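PDB 3CEU: thiamine phosphate pyrophosphorylase from Bacteroides thetaiotaomicron VPI-5482, which probably joins the pyrimidine and thiazole halves of the vitamin to make thiamine phosphate. Local coordinates for residues 44-49 with 69-74; 21-26 with 55-60. One frame throughout, in Å; residues are numbered along the deposited sequence.

Overall arrangement
Both contacts sit on one flank of an eight-stranded parallel barrel, their centres about 9 Å apart. Interaction 1 joins the end of helix 39-48 to the loop leading into strand 73-75, and is partly buried. Interaction 2 joins the end of helix 15-24 to the start of strand 57-59, and is the more buried of the two. The strands 57-59 and 73-75 are neighbours in the sheet, and Met72 N lies 2.8 Å from Ile57 O, probably as a hydrogen bond. Each contact turns on one phenylalanine. In interaction 1 the ring comes from the loop and takes a leucine over its face; in interaction 2 it comes from the helix and meets isoleucine at its edge.

Interaction 1: residues 44-49 with 69-74; sequences RLLTLI and FNLMGI
Leu46 and Phe69 carry most of this apolar contact, which joins the last turn of helix 39-48 to the loop between helix 65-68 and strand 73-75. Leu46 lies over one face of the Phe69 ring. Its CD1 makes a CH-pi contact, 4.0 Å from the ring centroid and 22° off the ring normal. Its CB points from the backbone toward the loop and lies over the same face, 3.6 Å from Phe69 CD2. In Leu46, CG anti to the carbonyl carbon (chi1 -59°) and an extended chi2 (162°) lay CD1 over the ring and turn CD2 to a second partner. That partner is Leu71, whose CD2 lies 3.8 Å from Leu46 CD2. Here the two leucines cross at about a right angle and meet methyl to methyl. Leu46 also touches Leu32 on strand 29-32, so it fills space between helix and barrel wall.

The polar approach is slight. Thr47 OG1 lies at the edge of the Phe69 ring, near its plane, 3.6 Å from CE2. Its hydrogen bond is made to Glu43 O, one turn back in the helix. Nearby, His54 ND1 bonds to Phe69 O, and NE2 is shared by Leu46 O and Ile49 O. This links the end of helix 39-48 to the residue after helix 65-68.

With an alanine here in place of Phe69, Leu46 CD1 would be likely to lose its aromatic cover and a gap to open beside Thr47. The contact depends on shape and on dispersion between carbons, while the bonds to His54 supply polar links between the same two segments.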
ATOM      1  N   ARG A  44      13.044  -6.655 -13.587  1.00 26.75           N
ATOM      2  CA  ARG A  44      12.276  -7.385 -14.598  1.00 26.35           C
ATOM      3  C   ARG A  44      10.801  -7.011 -14.529  1.00 20.18           C
ATOM      4  O   ARG A  44      10.179  -6.691 -15.540  1.00 22.75           O
ATOM      5  CB  ARG A  44      12.467  -8.900 -14.407  1.00 32.74           C
ATOM      6  CG  ARG A  44      13.949  -9.309 -14.408  1.00 40.26           C
ATOM      7  CD  ARG A  44      14.214 -10.799 -14.155  1.00 41.52           C
ATOM      8  NE  ARG A  44      13.989 -11.644 -15.329  1.00 44.92           N
ATOM      9  CZ  ARG A  44      12.798 -12.086 -15.723  1.00 46.43           C
ATOM     10  NH1 ARG A  44      11.708 -11.767 -15.034  1.00 45.19           N
ATOM     11  NH2 ARG A  44      12.699 -12.850 -16.803  1.00 52.20           N
ATOM     12  N   LEU A  45      10.253  -7.030 -13.323  1.00 20.13           N
ATOM     13  CA  LEU A  45       8.858  -6.686 -13.127  1.00 17.66           C
ATOM     14  C   LEU A  45       8.615  -5.232 -13.527  1.00 15.87           C
ATOM     15  O   LEU A  45       7.707  -4.943 -14.304  1.00 18.61           O
ATOM     16  CB  LEU A  45       8.471  -6.918 -11.664  1.00 20.81           C
ATOM     17  CG  LEU A  45       6.986  -7.013 -11.316  1.00 19.96           C
ATOM     18  CD1 LEU A  45       6.813  -7.433  -9.863  1.00 22.14           C
ATOM     19  CD2 LEU A  45       6.320  -5.690 -11.561  1.00 36.44           C
ATOM     20  N   LEU A  46       9.424  -4.313 -13.012  1.00 16.85           N
ATOM     21  CA  LEU A  46       9.244  -2.898 -13.339  1.00 16.94           C
ATOM     22  C   LEU A  46       9.316  -2.625 -14.845  1.00 14.56           C
ATOM     23  O   LEU A  46       8.606  -1.764 -15.353  1.00 16.02           O
ATOM     24  CB  LEU A  46      10.282  -2.040 -12.597  1.00  5.00           C
ATOM     25  CG  LEU A  46      10.252  -2.145 -11.070  1.00  3.16           C
ATOM     26  CD1 LEU A  46      11.554  -1.624 -10.479  1.00  7.60           C
ATOM     27  CD2 LEU A  46       9.052  -1.394 -10.526  1.00  8.75           C
ATOM     28  N   THR A  47      10.164  -3.360 -15.554  1.00 15.90           N
ATOM     29  CA  THR A  47      10.301  -3.170 -16.998  1.00 20.28           C
ATOM     30  C   THR A  47       9.033  -3.560 -17.763  1.00 18.21           C
ATOM     31  O   THR A  47       8.697  -2.937 -18.762  1.00 19.99           O
ATOM     32  CB  THR A  47      11.475  -3.994 -17.579  1.00 23.54           C
ATOM     33  OG1 THR A  47      12.679  -3.688 -16.867  1.00 23.19           O
ATOM     34  CG2 THR A  47      11.671  -3.664 -19.047  1.00 19.03           C
ATOM     35  N   LEU A  48       8.342  -4.597 -17.292  1.00 22.61           N
ATOM     36  CA  LEU A  48       7.113  -5.075 -17.929  1.00 20.90           C
ATOM     37  C   LEU A  48       5.928  -4.165 -17.695  1.00 20.19           C
ATOM     38  O   LEU A  48       5.002  -4.122 -18.506  1.00 20.59           O
ATOM     39  CB  LEU A  48       6.750  -6.461 -17.416  1.00 26.00           C
ATOM     40  CG  LEU A  48       7.386  -7.646 -18.135  1.00 31.99           C
ATOM     41  CD1 LEU A  48       8.842  -7.348 -18.434  1.00 31.34           C
ATOM     42  CD2 LEU A  48       7.247  -8.896 -17.256  1.00 38.80           C
ATOM     43  N   ILE A  49       5.935  -3.456 -16.574  1.00 23.12           N
ATOM     44  CA  ILE A  49       4.838  -2.557 -16.288  1.00 26.68           C
ATOM     45  C   ILE A  49       5.079  -1.210 -16.941  1.00 26.18           C
ATOM     46  O   ILE A  49       6.151  -0.624 -16.805  1.00 19.04           O
ATOM     47  CB  ILE A  49       4.632  -2.378 -14.767  1.00 29.05           C
ATOM     48  CG1 ILE A  49       5.983  -2.219 -14.074  1.00 44.29           C
ATOM     49  CG2 ILE A  49       3.875  -3.575 -14.202  1.00 38.46           C
ATOM     50  CD1 ILE A  49       5.897  -2.254 -12.557  1.00 41.18           C
ATOM     51  N   PHE A  69      14.096   3.533 -12.150  1.00 20.15           N
ATOM     52  CA  PHE A  69      12.849   3.327 -12.889  1.00 17.37           C
ATOM     53  C   PHE A  69      11.795   4.411 -12.728  1.00 19.53           C
ATOM     54  O   PHE A  69      10.633   4.220 -13.097  1.00 16.57           O
ATOM     55  CB  PHE A  69      12.241   1.979 -12.516  1.00 11.49           C
ATOM     56  CG  PHE A  69      13.028   0.816 -13.016  1.00 16.92           C
ATOM     57  CD1 PHE A  69      14.178   0.404 -12.352  1.00 12.15           C
ATOM     58  CD2 PHE A  69      12.647   0.159 -14.188  1.00 16.19           C
ATOM     59  CE1 PHE A  69      14.950  -0.652 -12.847  1.00 27.30           C
ATOM     60  CE2 PHE A  69      13.402  -0.894 -14.697  1.00 26.50           C
ATOM     61  CZ  PHE A  69      14.565  -1.304 -14.023  1.00 26.38           C
ATOM     62  N   ASN A  70      12.220   5.550 -12.191  1.00 23.84           N
ATOM     63  CA  ASN A  70      11.359   6.708 -11.959  1.00 18.46           C
ATOM     64  C   ASN A  70      10.178   6.380 -11.048  1.00 24.45           C
ATOM     65  O   ASN A  70       9.047   6.815 -11.289  1.00 20.33           O
ATOM     66  CB  ASN A  70      10.849   7.282 -13.281  1.00 22.47           C
ATOM     67  CG  ASN A  70      10.164   8.619 -13.093  1.00 27.56           C
ATOM     68  OD1 ASN A  70      10.743   9.537 -12.505  1.00 42.43           O
ATOM     69  ND2 ASN A  70       8.935   8.745 -13.592  1.00 33.32           N
ATOM     70  N   LEU A  71      10.456   5.606 -10.004  1.00 13.52           N
ATOM     71  CA  LEU A  71       9.429   5.224  -9.052  1.00 18.08           C
ATOM     72  C   LEU A  71       8.982   6.459  -8.276  1.00 17.33           C
ATOM     73  O   LEU A  71       9.618   7.517  -8.335  1.00 10.78           O
ATOM     74  CB  LEU A  71       9.962   4.167  -8.081  1.00 17.46           C
ATOM     75  CG  LEU A  71      10.588   2.907  -8.691  1.00 16.62           C
ATOM     76  CD1 LEU A  71      11.044   1.993  -7.566  1.00 21.62           C
ATOM     77  CD2 LEU A  71       9.590   2.197  -9.588  1.00 18.89           C
HETATM   78  N   MSE A  72       7.882   6.313  -7.552  1.00 15.83           N
HETATM   79  CA  MSE A  72       7.327   7.396  -6.760  1.00 18.38           C
HETATM   80  C   MSE A  72       8.232   7.765  -5.587  1.00 15.22           C
HETATM   81  O   MSE A  72       8.529   8.942  -5.368  1.00 15.69           O
HETATM   82  CB  MSE A  72       5.947   6.991  -6.245  1.00 22.76           C
HETATM   83  CG  MSE A  72       5.190   8.096  -5.530  1.00 24.63           C
HETATM   84 SE   MSE A  72       3.330   7.623  -5.155  1.00 41.99          SE
HETATM   85  CE  MSE A  72       3.422   7.509  -3.222  1.00 33.62           C
ATOM     86  N   GLY A  73       8.662   6.751  -4.838  1.00 12.05           N
ATOM     87  CA  GLY A  73       9.519   6.968  -3.684  1.00  9.92           C
ATOM     88  C   GLY A  73       9.861   5.665  -2.965  1.00 14.39           C
ATOM     89  O   GLY A  73       9.757   4.583  -3.539  1.00 13.15           O
ATOM     90  N   ILE A  74      10.254   5.767  -1.701  1.00  8.44           N
ATOM     91  CA  ILE A  74      10.636   4.601  -0.928  1.00 11.15           C
ATOM     92  C   ILE A  74       9.897   4.493   0.407  1.00 14.57           C
ATOM     93  O   ILE A  74       9.383   5.488   0.943  1.00 13.16           O
ATOM     94  CB  ILE A  74      12.135   4.627  -0.633  1.00 11.42           C
ATOM     95  CG1 ILE A  74      12.457   5.827   0.261  1.00 13.83           C
ATOM     96  CG2 ILE A  74      12.915   4.722  -1.934  1.00  2.32           C
ATOM     97  CD1 ILE A  74      13.860   5.847   0.804  1.00  1.41           C
TER

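Interaction 2: residues 21-26 with 55-60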
ATOM      1  N   ALA A  21      -3.105  -4.390 -14.955  1.00 12.79           N
ATOM      2  CA  ALA A  21      -4.560  -4.426 -15.005  1.00 20.37           C
ATOM      3  C   ALA A  21      -5.163  -3.634 -13.838  1.00 18.81           C
ATOM      4  O   ALA A  21      -6.209  -2.994 -13.984  1.00 21.63           O
ATOM      5  CB  ALA A  21      -5.041  -5.887 -14.969  1.00  5.93           C
ATOM      6  N   LEU A  22      -4.502  -3.689 -12.682  1.00 18.54           N
ATOM      7  CA  LEU A  22      -4.964  -2.969 -11.498  1.00 19.02           C
ATOM      8  C   LEU A  22      -4.711  -1.463 -11.684  1.00 16.65           C
ATOM      9  O   LEU A  22      -5.523  -0.630 -11.271  1.00 13.24           O
ATOM     10  CB  LEU A  22      -4.248  -3.491 -10.234  1.00 26.29           C
ATOM     11  CG  LEU A  22      -4.519  -4.961  -9.846  1.00 20.00           C
ATOM     12  CD1 LEU A  22      -3.472  -5.481  -8.869  1.00 17.20           C
ATOM     13  CD2 LEU A  22      -5.902  -5.070  -9.239  1.00 25.45           C
ATOM     14  N   PHE A  23      -3.593  -1.099 -12.298  1.00 12.74           N
ATOM     15  CA  PHE A  23      -3.346   0.320 -12.521  1.00 16.93           C
ATOM     16  C   PHE A  23      -4.428   0.837 -13.475  1.00 21.50           C
ATOM     17  O   PHE A  23      -5.060   1.862 -13.217  1.00 26.22           O
ATOM     18  CB  PHE A  23      -1.946   0.554 -13.104  1.00 12.87           C
ATOM     19  CG  PHE A  23      -0.860   0.634 -12.058  1.00 11.21           C
ATOM     20  CD1 PHE A  23      -0.953   1.545 -11.011  1.00 14.99           C
ATOM     21  CD2 PHE A  23       0.261  -0.183 -12.129  1.00 13.59           C
ATOM     22  CE1 PHE A  23       0.052   1.644 -10.053  1.00 20.62           C
ATOM     23  CE2 PHE A  23       1.274  -0.091 -11.173  1.00 14.38           C
ATOM     24  CZ  PHE A  23       1.166   0.824 -10.137  1.00 16.73           C
ATOM     25  N   GLU A  24      -4.659   0.104 -14.561  1.00 20.11           N
ATOM     26  CA  GLU A  24      -5.669   0.468 -15.549  1.00 28.47           C
ATOM     27  C   GLU A  24      -7.058   0.693 -14.929  1.00 31.23           C
ATOM     28  O   GLU A  24      -7.884   1.412 -15.493  1.00 26.41           O
ATOM     29  CB  GLU A  24      -5.743  -0.616 -16.634  1.00 29.83           C
ATOM     30  CG  GLU A  24      -4.583  -0.565 -17.635  1.00 40.14           C
ATOM     31  CD  GLU A  24      -4.517  -1.785 -18.540  1.00 44.68           C
ATOM     32  OE1 GLU A  24      -5.582  -2.222 -19.038  1.00 47.67           O
ATOM     33  OE2 GLU A  24      -3.396  -2.302 -18.766  1.00 45.22           O
ATOM     34  N   GLU A  25      -7.308   0.082 -13.770  1.00 31.69           N
ATOM     35  CA  GLU A  25      -8.587   0.237 -13.085  1.00 23.04           C
ATOM     36  C   GLU A  25      -8.513   1.318 -12.009  1.00 26.53           C
ATOM     37  O   GLU A  25      -9.347   1.375 -11.099  1.00 22.91           O
ATOM     38  CB  GLU A  25      -9.031  -1.088 -12.466  1.00 20.30           C
ATOM     39  CG  GLU A  25      -9.295  -2.188 -13.485  1.00 28.76           C
ATOM     40  CD  GLU A  25     -10.420  -1.842 -14.460  1.00 35.16           C
ATOM     41  OE1 GLU A  25     -10.580  -2.572 -15.459  1.00 37.70           O
ATOM     42  OE2 GLU A  25     -11.156  -0.856 -14.229  1.00 30.12           O
ATOM     43  N   GLY A  26      -7.493   2.166 -12.111  1.00 27.49           N
ATOM     44  CA  GLY A  26      -7.346   3.267 -11.177  1.00 16.14           C
ATOM     45  C   GLY A  26      -6.614   3.036  -9.870  1.00 21.43           C
ATOM     46  O   GLY A  26      -6.842   3.777  -8.915  1.00 20.26           O
ATOM     47  N   ARG A  55       5.420   6.256 -11.450  1.00 17.27           N
ATOM     48  CA  ARG A  55       5.330   7.235 -10.368  1.00 19.42           C
ATOM     49  C   ARG A  55       4.180   6.934  -9.410  1.00 22.09           C
ATOM     50  O   ARG A  55       3.767   7.799  -8.641  1.00 19.45           O
ATOM     51  CB  ARG A  55       5.161   8.656 -10.911  1.00 21.93           C
ATOM     52  CG  ARG A  55       3.753   9.007 -11.367  1.00 33.13           C
ATOM     53  CD  ARG A  55       3.626   8.805 -12.858  1.00 38.14           C
ATOM     54  NE  ARG A  55       2.887   9.894 -13.486  1.00 39.47           N
ATOM     55  CZ  ARG A  55       3.059  10.263 -14.752  1.00 49.40           C
ATOM     56  NH1 ARG A  55       3.944   9.629 -15.516  1.00 35.39           N
ATOM     57  NH2 ARG A  55       2.350  11.268 -15.255  1.00 48.25           N
ATOM     58  N   ARG A  56       3.667   5.707  -9.464  1.00 19.40           N
ATOM     59  CA  ARG A  56       2.570   5.276  -8.596  1.00 16.97           C
ATOM     60  C   ARG A  56       3.050   4.101  -7.739  1.00 22.34           C
ATOM     61  O   ARG A  56       2.280   3.523  -6.973  1.00 19.58           O
ATOM     62  CB  ARG A  56       1.381   4.815  -9.440  1.00 21.36           C
ATOM     63  CG  ARG A  56       0.720   5.890 -10.287  1.00 29.29           C
ATOM     64  CD  ARG A  56      -0.364   6.603  -9.509  1.00 37.94           C
ATOM     65  NE  ARG A  56      -1.252   7.368 -10.374  1.00 44.71           N
ATOM     66  CZ  ARG A  56      -2.227   8.154  -9.929  1.00 50.24           C
ATOM     67  NH1 ARG A  56      -2.436   8.270  -8.622  1.00 44.26           N
ATOM     68  NH2 ARG A  56      -2.982   8.835 -10.785  1.00 35.27           N
ATOM     69  N   ILE A  57       4.329   3.760  -7.882  1.00 18.25           N
ATOM     70  CA  ILE A  57       4.942   2.648  -7.157  1.00 19.17           C
ATOM     71  C   ILE A  57       5.979   3.092  -6.109  1.00 16.67           C
ATOM     72  O   ILE A  57       6.821   3.941  -6.384  1.00 12.30           O
ATOM     73  CB  ILE A  57       5.637   1.683  -8.159  1.00 15.46           C
ATOM     74  CG1 ILE A  57       4.607   1.149  -9.156  1.00 16.52           C
ATOM     75  CG2 ILE A  57       6.318   0.539  -7.412  1.00 20.06           C
ATOM     76  CD1 ILE A  57       5.204   0.336 -10.294  1.00  5.57           C
ATOM     77  N   VAL A  58       5.896   2.513  -4.913  1.00 13.95           N
ATOM     78  CA  VAL A  58       6.831   2.793  -3.830  1.00  8.35           C
ATOM     79  C   VAL A  58       7.512   1.465  -3.562  1.00 16.21           C
ATOM     80  O   VAL A  58       6.840   0.429  -3.510  1.00 14.35           O
ATOM     81  CB  VAL A  58       6.107   3.245  -2.544  1.00 15.44           C
ATOM     82  CG1 VAL A  58       7.128   3.540  -1.449  1.00  7.92           C
ATOM     83  CG2 VAL A  58       5.249   4.479  -2.811  1.00  5.92           C
ATOM     84  N   THR A  59       8.834   1.472  -3.406  1.00 17.57           N
ATOM     85  CA  THR A  59       9.556   0.211  -3.172  1.00 15.37           C
ATOM     86  C   THR A  59      10.128   0.078  -1.767  1.00 17.77           C
ATOM     87  O   THR A  59      10.618   1.048  -1.192  1.00 16.76           O
ATOM     88  CB  THR A  59      10.722   0.031  -4.173  1.00 17.05           C
ATOM     89  OG1 THR A  59      11.428  -1.174  -3.865  1.00 12.41           O
ATOM     90  CG2 THR A  59      11.683   1.205  -4.118  1.00  8.44           C
ATOM     91  N   HIS A  60      10.065  -1.132  -1.224  1.00 13.46           N
ATOM     92  CA  HIS A  60      10.580  -1.393   0.107  1.00 19.58           C
ATOM     93  C   HIS A  60      11.997  -1.959   0.062  1.00 14.89           C
ATOM     94  O   HIS A  60      12.637  -2.146   1.094  1.00 15.28           O
ATOM     95  CB  HIS A  60       9.675  -2.376   0.864  1.00 12.24           C
ATOM     96  CG  HIS A  60       8.302  -1.850   1.141  1.00 18.20           C
ATOM     97  ND1 HIS A  60       7.598  -2.174   2.283  1.00 13.59           N
ATOM     98  CD2 HIS A  60       7.494  -1.039   0.418  1.00 16.55           C
ATOM     99  CE1 HIS A  60       6.416  -1.584   2.249  1.00 22.05           C
ATOM    100  NE2 HIS A  60       6.327  -0.891   1.127  1.00 21.06           N
TER
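Phe23 reaches from the last turn of helix 15-24 to Arg56 and Ile57, where strand 57-59 begins. The contact is helix-to-strand packing in a TIM barrel: an outer helix lays its inward side chain on the parallel sheet. Phe23 also touches Leu30 on the intervening strand 29-32, and its ring stacks with Tyr53.

Phe23 has CG anti to its own carbonyl carbon (chi1 -85°), and this sends the ring out from the helix toward the strand. The far end of the ring does the touching. CZ meets Ile57 CG1 at 3.6 Å, and this carbon lies at the ring edge, near its plane. Ile57 CD1 is next, 4.0 Å from Phe23 CE2. The two side chains cross at about a right angle. Ile57 has an extended chain, and this brings both CG1 and CD1 to the end of the ring. Ile57 also touches Leu30, Leu32 and Ile49, so its neighbours here are apolar.

Arg56 takes part through its CB, which comes to the Phe23 ring obliquely and lies 3.5 Å from Phe23 CE1. The bend at chi2 (-88°) carries the guanidinium clear of Phe23 CE1. Arg56 is exposed, whereas Phe23 and Ile57 are buried, so the aliphatic start of the arginine borders the apolar core.

Just past Phe23 the helix ends in a Schellman motif. Gly26, with positive phi, is its C-prime residue. Leu27 N bonds to Leu22 O, and Gly26 N bonds to Phe23 O at 2.7 Å.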